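Side-chain contacts in LacI family sugar-binding transcriptional regulator (Enterococcus faecalis V583, PDB 4RK0), which probably represses transcription by binding DNA as a LacI-type regulator, with a periplasmic-binding-protein-like region that here holds alpha-D-ribofuranose: residues E30-K35 / T239-L244; E58-R61 / G66-I69; G192-L197 / K202-D207. One frame throughout, in Å; residues are numbered along the deposited sequence.

The two-lobed sugar-binding fold illustrates how chain order and spatial order can differ. Contact 1 pairs helix 20-35 with helix 233-249 and so closes a loop of some 200 residues; contacts 2 and 3 follow each other inside it. Contact 2 includes strand 66-69 of the mixed sheet, and the helices of contact 1 lie nearby: the two centres are about 16 Å apart, and Thr240 and Leu244 pack on Val68. Contact 3 belongs to the other lobe, built on the parallel sheet, with its centre about 39 Å from that of contact 1. The chain therefore passes to the second lobe, returns to the first and ends in the second, and the ribose is bound between the two.

Contact 1 of 3, residues E30-K35 / T239-L244; sequences ESVLYK and TTATLL
Val32 and Ala241 are the nearest CA pair of segments 30-35 and 239-244, whose axes come within 8.5 Å and run in the same general sense, 38° apart. CA of Val32 and CA of Ala241 are 6.3 Å apart, a spacing consistent with the small methyl of Ala241. That methyl meets Val32 at its branch point: CB of Ala241 is 3.7 Å from Val32 CG1 and equally close to Val32 CB. With CG1 of Val32 opposite the backbone N (chi1 166°), the valine fork spreads both methyls across the facing helix, and it crosses the Thr242 side chain at about a right angle. Val32 CG2 is 3.7 Å from Thr242 OG1, a van der Waals contact; the hydroxyl is hydrogen-bonded to Gln238 O in its own helix. Leu33 adds a looser brush, its CD2 4.3 Å from Ala241 CB. Further along, Leu245 touches both Val32 and Leu33, while Glu30 and Tyr34 face the second subunit, where Tyr34 stacks on Tyr55 of that chain. Within the two segments the contact is thus apolar and non-directional, and the hydrogen bond between Ser31 OG and Gln238 NE2 supplies a polar link beside it.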
loop_
_atom_site.group_PDB
_atom_site.type_symbol
_atom_site.label_atom_id
_atom_site.label_comp_id
_atom_site.label_asym_id
_atom_site.label_seq_id
_atom_site.Cartn_x
_atom_site.Cartn_y
_atom_site.Cartn_z
ATOM N N GLU A 30 4.562 -10.737 8.524
ATOM C CA GLU A 30 5.867 -11.069 7.946
ATOM C C GLU A 30 6.941 -10.986 9.024
ATOM O O GLU A 30 7.914 -11.760 9.023
ATOM C CB GLU A 30 6.260 -10.095 6.836
ATOM C CG GLU A 30 5.675 -10.320 5.451
ATOM C CD GLU A 30 6.531 -11.252 4.606
ATOM O OE1 GLU A 30 7.140 -10.784 3.614
ATOM O OE2 GLU A 30 6.611 -12.454 4.949
ATOM N N SER A 31 6.785 -10.023 9.922
ATOM C CA SER A 31 7.820 -9.769 10.935
ATOM C C SER A 31 7.974 -10.940 11.871
ATOM O O SER A 31 9.059 -11.196 12.385
ATOM C CB SER A 31 7.542 -8.492 11.739
ATOM O OG SER A 31 6.379 -8.578 12.534
ATOM N N VAL A 32 6.870 -11.627 12.131
ATOM C CA VAL A 32 6.880 -12.800 13.008
ATOM C C VAL A 32 7.340 -14.042 12.263
ATOM O O VAL A 32 8.263 -14.751 12.719
ATOM C CB VAL A 32 5.504 -12.968 13.677
ATOM C CG1 VAL A 32 5.341 -14.335 14.333
ATOM C CG2 VAL A 32 5.318 -11.884 14.701
ATOM N N LEU A 33 6.739 -14.290 11.102
ATOM C CA LEU A 33 7.109 -15.419 10.245
ATOM C C LEU A 33 8.594 -15.485 9.922
ATOM O O LEU A 33 9.166 -16.563 9.993
ATOM C CB LEU A 33 6.317 -15.421 8.923
ATOM C CG LEU A 33 4.784 -15.516 9.065
ATOM C CD1 LEU A 33 4.166 -15.714 7.686
ATOM C CD2 LEU A 33 4.310 -16.616 10.005
ATOM N N TYR A 34 9.201 -14.359 9.556
ATOM C CA TYR A 34 10.636 -14.309 9.162
ATOM C C TYR A 34 11.530 -14.912 10.208
ATOM O O TYR A 34 12.508 -15.598 9.894
ATOM C CB TYR A 34 11.140 -12.875 8.935
ATOM C CG TYR A 34 10.882 -12.291 7.572
ATOM C CD1 TYR A 34 9.834 -12.739 6.790
ATOM C CD2 TYR A 34 11.679 -11.260 7.065
ATOM C CE1 TYR A 34 9.587 -12.204 5.541
ATOM C CE2 TYR A 34 11.426 -10.713 5.814
ATOM C CZ TYR A 34 10.371 -11.186 5.057
ATOM O OH TYR A 34 10.096 -10.660 3.805
ATOM N N LYS A 35 11.194 -14.649 11.450
ATOM C CA LYS A 35 12.041 -15.079 12.557
ATOM C C LYS A 35 12.014 -16.585 12.743
ATOM O O LYS A 35 12.928 -17.140 13.351
ATOM C CB LYS A 35 11.647 -14.367 13.838
ATOM C CG LYS A 35 11.807 -12.858 13.739
ATOM C CD LYS A 35 11.917 -12.165 15.087
ATOM C CE LYS A 35 12.131 -10.669 14.891
ATOM N NZ LYS A 35 12.719 -10.003 16.083
ATOM N N THR A 239 0.386 -10.239 16.378
ATOM C CA THR A 239 -0.356 -11.063 17.305
ATOM C C THR A 239 -1.051 -12.231 16.588
ATOM O O THR A 239 -1.074 -13.369 17.071
ATOM C CB THR A 239 -1.428 -10.249 18.035
ATOM O OG1 THR A 239 -0.864 -9.087 18.661
ATOM C CG2 THR A 239 -2.100 -11.100 19.112
ATOM N N THR A 240 -1.615 -11.935 15.424
ATOM C CA THR A 240 -2.253 -12.953 14.590
ATOM C C THR A 240 -1.302 -14.075 14.178
ATOM O O THR A 240 -1.636 -15.248 14.305
ATOM C CB THR A 240 -2.916 -12.250 13.354
ATOM O OG1 THR A 240 -3.961 -11.370 13.818
ATOM C CG2 THR A 240 -3.497 -13.240 12.421
ATOM N N ALA A 241 -0.110 -13.722 13.702
ATOM C CA ALA A 241 0.893 -14.715 13.304
ATOM C C ALA A 241 1.368 -15.487 14.522
ATOM O O ALA A 241 1.619 -16.691 14.448
ATOM C CB ALA A 241 2.080 -14.047 12.627
ATOM N N THR A 242 1.492 -14.787 15.637
ATOM C CA THR A 242 2.094 -15.394 16.828
ATOM C C THR A 242 1.168 -16.474 17.295
ATOM O O THR A 242 1.598 -17.591 17.554
ATOM C CB THR A 242 2.357 -14.359 17.927
ATOM O OG1 THR A 242 3.336 -13.417 17.438
ATOM C CG2 THR A 242 2.931 -15.019 19.192
ATOM N N LEU A 243 -0.113 -16.144 17.391
ATOM C CA LEU A 243 -1.110 -17.122 17.803
ATOM C C LEU A 243 -1.231 -18.281 16.856
ATOM O O LEU A 243 -1.427 -19.408 17.299
ATOM C CB LEU A 243 -2.454 -16.465 18.017
ATOM C CG LEU A 243 -2.595 -15.612 19.269
ATOM C CD1 LEU A 243 -4.022 -15.152 19.347
ATOM C CD2 LEU A 243 -2.215 -16.364 20.538
ATOM N N LEU A 244 -1.056 -18.051 15.556
ATOM C CA LEU A 244 -1.156 -19.155 14.608
ATOM C C LEU A 244 0.034 -20.071 14.745
ATOM O O LEU A 244 -0.113 -21.281 14.737
ATOM C CB LEU A 244 -1.275 -18.664 13.158
ATOM C CG LEU A 244 -1.341 -19.727 12.060
ATOM C CD1 LEU A 244 -2.551 -20.643 12.239
ATOM C CD2 LEU A 244 -1.414 -19.035 10.701
#

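Contact 2 of 3, residues E58-R61 / G66-I69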
loop_
_atom_site.group_PDB
_atom_site.type_symbol
_atom_site.label_atom_id
_atom_site.label_comp_id
_atom_site.label_asym_id
_atom_site.label_seq_id
_atom_site.Cartn_x
_atom_site.Cartn_y
_atom_site.Cartn_z
ATOM N N GLU A 58 -9.521 -22.909 -4.447
ATOM C CA GLU A 58 -8.416 -23.818 -4.719
ATOM C C GLU A 58 -7.240 -23.585 -3.768
ATOM O O GLU A 58 -6.519 -24.515 -3.403
ATOM C CB GLU A 58 -7.954 -23.665 -6.162
ATOM C CG GLU A 58 -7.476 -24.950 -6.812
ATOM C CD GLU A 58 -7.837 -25.012 -8.283
ATOM O OE1 GLU A 58 -7.733 -23.971 -8.968
ATOM O OE2 GLU A 58 -8.229 -26.100 -8.754
ATOM N N LEU A 59 -7.044 -22.341 -3.355
ATOM C CA LEU A 59 -5.960 -22.043 -2.436
ATOM C C LEU A 59 -6.253 -22.611 -1.056
ATOM O O LEU A 59 -5.391 -23.272 -0.438
ATOM C CB LEU A 59 -5.674 -20.554 -2.395
ATOM C CG LEU A 59 -4.490 -20.184 -1.486
ATOM C CD1 LEU A 59 -3.155 -20.465 -2.157
ATOM C CD2 LEU A 59 -4.585 -18.729 -1.130
ATOM N N ILE A 60 -7.465 -22.401 -0.564
ATOM C CA ILE A 60 -7.818 -22.896 0.756
ATOM C C ILE A 60 -7.681 -24.432 0.840
ATOM O O ILE A 60 -7.626 -24.961 1.932
ATOM C CB ILE A 60 -9.218 -22.387 1.217
ATOM C CG1 ILE A 60 -9.354 -22.374 2.739
ATOM C CG2 ILE A 60 -10.384 -23.186 0.614
ATOM C CD1 ILE A 60 -8.747 -21.161 3.384
ATOM N N ARG A 61 -7.568 -25.135 -0.296
ATOM C CA ARG A 61 -7.410 -26.596 -0.293
ATOM C C ARG A 61 -5.942 -27.080 -0.424
ATOM O O ARG A 61 -5.708 -28.281 -0.525
ATOM C CB ARG A 61 -8.246 -27.213 -1.421
ATOM C CG ARG A 61 -9.733 -27.091 -1.220
ATOM C CD ARG A 61 -10.505 -27.496 -2.468
ATOM N NE ARG A 61 -11.901 -27.802 -2.142
ATOM C CZ ARG A 61 -12.846 -26.899 -1.880
ATOM N NH1 ARG A 61 -14.076 -27.313 -1.590
ATOM N NH2 ARG A 61 -12.577 -25.591 -1.900
ATOM N N GLY A 66 -0.531 -23.539 7.792
ATOM C CA GLY A 66 -1.565 -22.767 8.474
ATOM C C GLY A 66 -2.056 -21.587 7.642
ATOM O O GLY A 66 -1.394 -21.200 6.688
ATOM N N PHE A 67 -3.234 -21.094 7.993
ATOM C CA PHE A 67 -3.907 -20.006 7.256
ATOM C C PHE A 67 -4.293 -18.849 8.160
ATOM O O PHE A 67 -4.867 -19.042 9.222
ATOM C CB PHE A 67 -5.224 -20.486 6.581
ATOM C CG PHE A 67 -5.026 -21.197 5.273
ATOM C CD1 PHE A 67 -4.741 -20.482 4.124
ATOM C CD2 PHE A 67 -5.151 -22.585 5.181
ATOM C CE1 PHE A 67 -4.564 -21.135 2.904
ATOM C CE2 PHE A 67 -4.969 -23.239 3.968
ATOM C CZ PHE A 67 -4.673 -22.515 2.831
ATOM N N VAL A 68 -4.003 -17.630 7.706
ATOM C CA VAL A 68 -4.585 -16.429 8.312
ATOM C C VAL A 68 -5.705 -15.961 7.359
ATOM O O VAL A 68 -5.418 -15.730 6.190
ATOM C CB VAL A 68 -3.531 -15.287 8.390
ATOM C CG1 VAL A 68 -4.143 -14.049 9.015
ATOM C CG2 VAL A 68 -2.304 -15.743 9.178
ATOM N N ILE A 69 -6.907 -15.788 7.884
ATOM C CA ILE A 69 -8.111 -15.500 7.083
ATOM C C ILE A 69 -8.732 -14.189 7.548
ATOM O O ILE A 69 -9.311 -14.083 8.607
ATOM C CB ILE A 69 -9.152 -16.670 7.078
ATOM C CG1 ILE A 69 -8.481 -17.959 6.581
ATOM C CG2 ILE A 69 -10.331 -16.282 6.179
ATOM C CD1 ILE A 69 -9.235 -19.246 6.841
#
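Phe67 and Ile60 bury the most surface in this interface, with Phe67 pointing from strand 66-69 toward residues 59-60. One face of its ring receives the terminal methyl of Ile60: CD1 stands 4.0 Å from the centroid of the Phe67 ring and only 5° off the ring normal, a CH-pi contact centred almost exactly on the aromatic system. Ile60 gets there through a bend. Its CG1 lies opposite the backbone N (chi1 -156°), and chi2 of 82° then folds CD1 over the phenyl ring. At the rim a different chemistry takes over. Leu59 O lies near the ring plane, 3.4 Å from Phe67 CZ, so that the weakly positive C-H edge of the ring probably feels a mild attraction to the carbonyl oxygen. Ile60 O stands a little farther off, 3.8 Å from Phe67 CE2.

These elements form a parallel beta-alpha-beta unit. Strand 39-44 leads into helix 54-59, and the chain then enters strand 66-69, which lies two places away in the sheet, beyond strand 9-14. The aromatic ring thus sits between the sheet and the crossover connection. Phe67 is itself held in the sheet by backbone hydrogen bonds to Pro89 and Ile91, and Leu83 of helix 76-86 also packs on its side chain.

Two residues further along the strand, Ile69 points the same way, and its CD1 meets Ile60 CD1 at 4.0 Å, the two side chains crossing at about a right angle. Ile74 touches both isoleucines. Leu59 makes a looser side-chain approach to the ring, CG to Phe67 CE1 at 4.5 Å, while also packing on Ile41 and Cys43 of strand 39-44 and on Ile39 of the second subunit.

Contact 3 of 3, residues G192-L197 / K202-D207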
loop_
_atom_site.group_PDB
_atom_site.type_symbol
_atom_site.label_atom_id
_atom_site.label_comp_id
_atom_site.label_asym_id
_atom_site.label_seq_id
_atom_site.Cartn_x
_atom_site.Cartn_y
_atom_site.Cartn_z
ATOM N N GLY A 192 -11.100 10.098 -0.226
ATOM C CA GLY A 192 -11.981 10.317 -1.375
ATOM C C GLY A 192 -12.841 11.537 -1.195
ATOM O O GLY A 192 -12.992 12.337 -2.109
ATOM N N LEU A 193 -13.416 11.656 -0.004
ATOM C CA LEU A 193 -14.121 12.863 0.432
ATOM C C LEU A 193 -13.316 14.124 0.270
ATOM O O LEU A 193 -13.818 15.122 -0.307
ATOM C CB LEU A 193 -14.597 12.723 1.885
ATOM C CG LEU A 193 -15.571 11.564 2.163
ATOM C CD1 LEU A 193 -15.881 11.468 3.651
ATOM C CD2 LEU A 193 -16.842 11.755 1.401
ATOM N N TYR A 194 -12.098 14.102 0.781
ATOM C CA TYR A 194 -11.176 15.244 0.624
ATOM C C TYR A 194 -11.104 15.689 -0.843
ATOM O O TYR A 194 -11.257 16.869 -1.141
ATOM C CB TYR A 194 -9.761 14.902 1.075
ATOM C CG TYR A 194 -9.428 15.126 2.537
ATOM C CD1 TYR A 194 -10.296 14.729 3.559
ATOM C CD2 TYR A 194 -8.193 15.660 2.903
ATOM C CE1 TYR A 194 -9.978 14.936 4.898
ATOM C CE2 TYR A 194 -7.851 15.856 4.229
ATOM C CZ TYR A 194 -8.744 15.490 5.238
ATOM O OH TYR A 194 -8.342 15.716 6.546
ATOM N N ARG A 195 -10.845 14.750 -1.748
ATOM C CA ARG A 195 -10.715 15.070 -3.159
ATOM C C ARG A 195 -12.024 15.629 -3.731
ATOM O O ARG A 195 -12.010 16.612 -4.444
ATOM C CB ARG A 195 -10.275 13.832 -3.942
ATOM C CG ARG A 195 -10.222 14.012 -5.436
ATOM C CD ARG A 195 -9.980 12.700 -6.167
ATOM N NE ARG A 195 -10.117 12.832 -7.626
ATOM C CZ ARG A 195 -10.249 11.811 -8.482
ATOM N NH1 ARG A 195 -10.287 10.547 -8.052
ATOM N NH2 ARG A 195 -10.372 12.048 -9.787
ATOM N N GLY A 196 -13.153 15.015 -3.429
ATOM C CA GLY A 196 -14.395 15.473 -4.005
ATOM C C GLY A 196 -14.796 16.825 -3.464
ATOM O O GLY A 196 -15.293 17.706 -4.212
ATOM N N LEU A 197 -14.592 17.005 -2.154
ATOM C CA LEU A 197 -14.901 18.283 -1.541
ATOM C C LEU A 197 -13.985 19.380 -2.134
ATOM O O LEU A 197 -14.446 20.490 -2.389
ATOM C CB LEU A 197 -14.773 18.233 -0.017
ATOM C CG LEU A 197 -15.918 17.445 0.633
ATOM C CD1 LEU A 197 -15.654 17.212 2.115
ATOM C CD2 LEU A 197 -17.245 18.166 0.459
ATOM N N LYS A 202 -15.089 23.201 -1.316
ATOM C CA LYS A 202 -15.547 23.162 0.069
ATOM C C LYS A 202 -14.339 22.915 0.944
ATOM O O LYS A 202 -13.453 22.145 0.608
ATOM C CB LYS A 202 -16.624 22.093 0.262
ATOM C CG LYS A 202 -17.775 22.222 -0.690
ATOM C CD LYS A 202 -18.504 23.545 -0.555
ATOM C CE LYS A 202 -19.733 23.520 -1.448
ATOM N NZ LYS A 202 -20.463 24.815 -1.449
ATOM N N LYS A 203 -14.287 23.627 2.049
ATOM C CA LYS A 203 -13.168 23.579 2.941
ATOM C C LYS A 203 -13.352 22.572 4.091
ATOM O O LYS A 203 -14.450 22.366 4.562
ATOM C CB LYS A 203 -12.916 24.956 3.532
ATOM C CG LYS A 203 -12.403 26.005 2.557
ATOM C CD LYS A 203 -12.037 27.278 3.319
ATOM C CE LYS A 203 -11.582 28.420 2.424
ATOM N NZ LYS A 203 -12.715 29.304 2.043
ATOM N N ILE A 204 -12.245 21.988 4.515
ATOM C CA ILE A 204 -12.189 21.128 5.687
ATOM C C ILE A 204 -11.173 21.748 6.644
ATOM O O ILE A 204 -9.997 21.870 6.284
ATOM C CB ILE A 204 -11.722 19.711 5.290
ATOM C CG1 ILE A 204 -12.675 19.065 4.294
ATOM C CG2 ILE A 204 -11.475 18.847 6.530
ATOM C CD1 ILE A 204 -12.000 18.010 3.419
ATOM N N PRO A 205 -11.553 22.095 7.878
ATOM C CA PRO A 205 -12.852 21.769 8.515
ATOM C C PRO A 205 -13.857 22.906 8.477
ATOM O O PRO A 205 -14.917 22.791 9.099
ATOM C CB PRO A 205 -12.440 21.521 9.959
ATOM C CG PRO A 205 -11.307 22.480 10.180
ATOM C CD PRO A 205 -10.551 22.490 8.885
ATOM N N GLU A 206 -13.552 23.994 7.763
ATOM C CA GLU A 206 -14.446 25.167 7.778
ATOM C C GLU A 206 -15.845 24.863 7.265
ATOM O O GLU A 206 -16.817 25.388 7.826
ATOM C CB GLU A 206 -13.874 26.361 6.994
ATOM C CG GLU A 206 -12.703 27.048 7.666
ATOM C CD GLU A 206 -11.382 26.299 7.517
ATOM O OE1 GLU A 206 -11.310 25.279 6.784
ATOM O OE2 GLU A 206 -10.400 26.743 8.145
ATOM N N ASP A 207 -15.959 24.072 6.193
ATOM C CA ASP A 207 -17.269 23.656 5.687
ATOM C C ASP A 207 -17.710 22.291 6.213
ATOM O O ASP A 207 -18.881 22.111 6.533
ATOM C CB ASP A 207 -17.304 23.632 4.158
ATOM C CG ASP A 207 -17.135 25.014 3.562
ATOM O OD1 ASP A 207 -17.663 25.972 4.155
ATOM O OD2 ASP A 207 -16.455 25.156 2.524
#
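Leu197 and Lys202 are joined by the one hydrogen bond that crosses this contact: Lys202 N-H donates to Leu197 O at 3.0 Å, nearly straight (168° at the hydrogen). It is an i+5 to i backbone bond at the C-terminal end of helix 187-199, consistent with a Schellman-type cap. A second polar link lies within the loop, where Lys203 N donates to Asp207 OD2 at 2.7 Å, on the anti side and 30° out of the carboxylate plane. Asp207 N bonds in return to Lys203 O, and the two bonds span the loop that contains the cis peptide before Pro205.

The apolar part centres on Ile204. Its CD1 lies over one face of the Tyr194 ring, offset toward the rim and 3.7 Å from Tyr194 CD1, in a CH-pi contact; the same methyl is 4.0 Å from Leu197 CD1. Leu197 CD2 turns instead to Lys202 CB, also 4.0 Å away, whereas the bend at chi2 (-61°) leads the amine of Lys202 outward.

Around this cluster, Tyr194 OH hydrogen-bonds to Pro224 O, Leu197 reaches Val171 and Leu175 of helix 164-175, and Ile210 of strand 209-211 touches Tyr194, Leu197 and Ile204, so helix, loop and next strand share one apolar cluster.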